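Local coordinates for protein probable copper-exporting P-type ATPase A (Archaeoglobus fulgidus, PDB 3FRY) that probably exports copper ions across the cell membrane, driven by ATP hydrolysis, and carries a C-terminal metal-binding domain, at residues 22-27 against 35-40. Sequence-based numbering, arbitrary orientation.
Sequences RVKKAL and EKVDLN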
ATOM      1  N   ARG A  22      -0.354 -15.729  -4.427  1.00 19.30           N
ATOM      2  CA  ARG A  22       0.901 -16.377  -4.796  1.00 21.43           C
ATOM      3  C   ARG A  22       1.900 -16.351  -3.656  1.00 20.11           C
ATOM      4  O   ARG A  22       2.675 -17.290  -3.494  1.00 19.31           O
ATOM      5  CB  ARG A  22       1.550 -15.719  -6.019  1.00 22.89           C
ATOM      6  CG  ARG A  22       1.219 -16.380  -7.344  1.00 27.12           C
ATOM      7  CD  ARG A  22       2.223 -15.984  -8.436  1.00 28.38           C
ATOM      8  NE  ARG A  22       3.490 -16.709  -8.327  1.00 31.12           N
ATOM      9  CZ  ARG A  22       4.547 -16.505  -9.110  1.00 33.40           C
ATOM     10  NH1 ARG A  22       4.511 -15.590 -10.073  1.00 33.41           N
ATOM     11  NH2 ARG A  22       5.645 -17.227  -8.938  1.00 34.76           N
ATOM     12  N   VAL A  23       1.892 -15.275  -2.877  1.00 19.67           N
ATOM     13  CA  VAL A  23       2.814 -15.169  -1.753  1.00 18.55           C
ATOM     14  C   VAL A  23       2.474 -16.256  -0.740  1.00 18.17           C
ATOM     15  O   VAL A  23       3.359 -16.958  -0.245  1.00 16.82           O
ATOM     16  CB  VAL A  23       2.737 -13.770  -1.092  1.00 17.71           C
ATOM     17  CG1 VAL A  23       3.582 -13.735   0.187  1.00 16.01           C
ATOM     18  CG2 VAL A  23       3.256 -12.716  -2.073  1.00 17.03           C
ATOM     19  N   LYS A  24       1.187 -16.399  -0.445  1.00 18.16           N
ATOM     20  CA  LYS A  24       0.743 -17.422   0.496  1.00 18.96           C
ATOM     21  C   LYS A  24       1.190 -18.801   0.024  1.00 17.12           C
ATOM     22  O   LYS A  24       1.757 -19.573   0.798  1.00 17.15           O
ATOM     23  CB  LYS A  24      -0.782 -17.401   0.640  1.00 19.34           C
ATOM     24  CG  LYS A  24      -1.300 -18.402   1.661  1.00 22.68           C
ATOM     25  CD  LYS A  24      -2.797 -18.247   1.924  1.00 26.00           C
ATOM     26  CE  LYS A  24      -3.234 -19.158   3.067  1.00 30.09           C
ATOM     27  NZ  LYS A  24      -4.647 -18.928   3.491  1.00 32.36           N
ATOM     28  N   LYS A  25       0.943 -19.092  -1.254  1.00 17.49           N
ATOM     29  CA  LYS A  25       1.303 -20.376  -1.855  1.00 20.16           C
ATOM     30  C   LYS A  25       2.802 -20.629  -1.830  1.00 18.89           C
ATOM     31  O   LYS A  25       3.249 -21.721  -1.489  1.00 18.15           O
ATOM     32  CB  LYS A  25       0.817 -20.448  -3.310  1.00 22.38           C
ATOM     33  CG  LYS A  25      -0.684 -20.540  -3.477  1.00 31.92           C
ATOM     34  CD  LYS A  25      -1.053 -20.678  -4.954  1.00 35.14           C
ATOM     35  CE  LYS A  25      -2.525 -21.018  -5.137  1.00 36.74           C
ATOM     36  NZ  LYS A  25      -3.415 -19.976  -4.557  1.00 39.52           N
ATOM     37  N   ALA A  26       3.576 -19.623  -2.221  1.00 18.52           N
ATOM     38  CA  ALA A  26       5.031 -19.756  -2.231  1.00 18.55           C
ATOM     39  C   ALA A  26       5.538 -20.082  -0.820  1.00 18.50           C
ATOM     40  O   ALA A  26       6.418 -20.930  -0.645  1.00 18.80           O
ATOM     41  CB  ALA A  26       5.667 -18.464  -2.746  1.00 19.13           C
ATOM     42  N   LEU A  27       4.984 -19.406   0.186  1.00 16.79           N
ATOM     43  CA  LEU A  27       5.381 -19.659   1.566  1.00 15.35           C
ATOM     44  C   LEU A  27       5.024 -21.087   1.978  1.00 15.00           C
ATOM     45  O   LEU A  27       5.813 -21.759   2.635  1.00 14.95           O
ATOM     46  CB  LEU A  27       4.711 -18.658   2.516  1.00 13.96           C
ATOM     47  CG  LEU A  27       5.315 -17.250   2.529  1.00 13.03           C
ATOM     48  CD1 LEU A  27       4.383 -16.284   3.253  1.00  9.46           C
ATOM     49  CD2 LEU A  27       6.678 -17.299   3.205  1.00 13.26           C
ATOM     50  N   GLU A  35      -0.557 -18.227   8.606  1.00 18.84           N
ATOM     51  CA  GLU A  35      -1.636 -17.864   9.520  1.00 23.19           C
ATOM     52  C   GLU A  35      -2.339 -16.640   8.948  1.00 23.39           C
ATOM     53  O   GLU A  35      -3.558 -16.521   9.005  1.00 24.60           O
ATOM     54  CB  GLU A  35      -1.078 -17.497  10.897  1.00 23.90           C
ATOM     55  CG  GLU A  35       0.078 -18.356  11.390  1.00 31.02           C
ATOM     56  CD  GLU A  35      -0.360 -19.557  12.202  1.00 34.90           C
ATOM     57  OE1 GLU A  35      -1.066 -20.431  11.650  1.00 37.54           O
ATOM     58  OE2 GLU A  35       0.009 -19.626  13.399  1.00 33.82           O
ATOM     59  N   LYS A  36      -1.552 -15.728   8.394  1.00 23.06           N
ATOM     60  CA  LYS A  36      -2.107 -14.509   7.833  1.00 25.76           C
ATOM     61  C   LYS A  36      -1.144 -13.825   6.876  1.00 24.90           C
ATOM     62  O   LYS A  36       0.073 -13.819   7.088  1.00 23.74           O
ATOM     63  CB  LYS A  36      -2.468 -13.545   8.971  1.00 28.19           C
ATOM     64  CG  LYS A  36      -2.911 -12.163   8.524  1.00 32.40           C
ATOM     65  CD  LYS A  36      -3.201 -11.284   9.727  1.00 36.02           C
ATOM     66  CE  LYS A  36      -3.502  -9.852   9.312  1.00 38.68           C
ATOM     67  NZ  LYS A  36      -3.858  -9.001  10.483  1.00 40.56           N
ATOM     68  N   VAL A  37      -1.699 -13.262   5.811  1.00 24.98           N
ATOM     69  CA  VAL A  37      -0.908 -12.532   4.837  1.00 24.12           C
ATOM     70  C   VAL A  37      -1.748 -11.384   4.296  1.00 24.36           C
ATOM     71  O   VAL A  37      -2.918 -11.567   3.959  1.00 22.50           O
ATOM     72  CB  VAL A  37      -0.460 -13.430   3.656  1.00 26.43           C
ATOM     73  CG1 VAL A  37      -1.675 -14.013   2.948  1.00 28.45           C
ATOM     74  CG2 VAL A  37       0.387 -12.616   2.676  1.00 25.52           C
ATOM     75  N   ASP A  38      -1.153 -10.195   4.265  1.00 23.75           N
ATOM     76  CA  ASP A  38      -1.798  -9.003   3.723  1.00 24.08           C
ATOM     77  C   ASP A  38      -0.733  -8.229   2.954  1.00 22.61           C
ATOM     78  O   ASP A  38       0.356  -8.758   2.707  1.00 22.72           O
ATOM     79  CB  ASP A  38      -2.431  -8.123   4.821  1.00 25.23           C
ATOM     80  CG  ASP A  38      -1.461  -7.752   5.933  1.00 27.87           C
ATOM     81  OD1 ASP A  38      -0.271  -7.487   5.656  1.00 26.52           O
ATOM     82  OD2 ASP A  38      -1.908  -7.712   7.099  1.00 33.04           O
ATOM     83  N   LEU A  39      -1.024  -6.988   2.583  1.00 19.95           N
ATOM     84  CA  LEU A  39      -0.068  -6.198   1.804  1.00 19.63           C
ATOM     85  C   LEU A  39       1.296  -5.952   2.453  1.00 19.93           C
ATOM     86  O   LEU A  39       2.318  -5.880   1.762  1.00 17.46           O
ATOM     87  CB  LEU A  39      -0.675  -4.841   1.438  1.00 20.11           C
ATOM     88  CG  LEU A  39      -1.975  -4.822   0.626  1.00 21.19           C
ATOM     89  CD1 LEU A  39      -2.347  -3.375   0.321  1.00 22.32           C
ATOM     90  CD2 LEU A  39      -1.799  -5.612  -0.665  1.00 21.16           C
ATOM     91  N   ASN A  40       1.313  -5.828   3.775  1.00 19.92           N
ATOM     92  CA  ASN A  40       2.547  -5.519   4.485  1.00 23.22           C
ATOM     93  C   ASN A  40       3.237  -6.632   5.244  1.00 21.25           C
ATOM     94  O   ASN A  40       4.400  -6.486   5.615  1.00 21.74           O
ATOM     95  CB  ASN A  40       2.290  -4.372   5.460  1.00 25.85           C
ATOM     96  CG  ASN A  40       1.653  -3.188   4.789  1.00 27.41           C
ATOM     97  OD1 ASN A  40       2.160  -2.691   3.784  1.00 31.89           O
ATOM     98  ND2 ASN A  40       0.533  -2.726   5.334  1.00 28.49           N
TER
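V37 meets V23 and K24 on one side of helix 20-29. The CB of V37 points toward the helix, and its two methyl groups divide the work. CG2 lies anti to the backbone N and extends to V23, where it meets CG1 at 4.2 Å. CG1, with chi1 at 59°, sits between the backbone N and the carbonyl carbon. It reaches the CB of K24, also at 4.2 Å. The K24 chain runs on fully extended. CG stays 4.6 Å from CG1 of V37, and CD 4.5 Å. CE then draws away, to 5.4 Å. NZ at the tip is 5.8 Å from the same methyl. The aliphatic part of the lysine therefore lies along the border of the contact, with the ammonium group beyond it.

Just past V37 the chain turns toward strand 41-47. D38 makes an Asx turn there: OD1 accepts the backbone N of N40 at 3.0 Å. The bond is bent, at 134°, and arrives on the anti side of the carboxylate, 29° out of its plane. OD1 also accepts from the backbone N of E41. Two backbone amides thus grip OD1 and tie the D38 side chain to the turn.

The contact joins the first helix of the heavy-metal-associated domain to the strand that follows it, as in the ferredoxin-like fold of this family. The helix starts just after C16 and C19, which form a disulfide in this crystal. L11 of the second subunit also packs on V37, consistent with a domain swap in which strand 5-12 is exchanged.

No hydrogen bond or charge pair crosses between 22-27 and 35-40. The two segments touch through methyl and methylene groups at ordinary van der Waals range, which implies apolar cohesion with little directional preference.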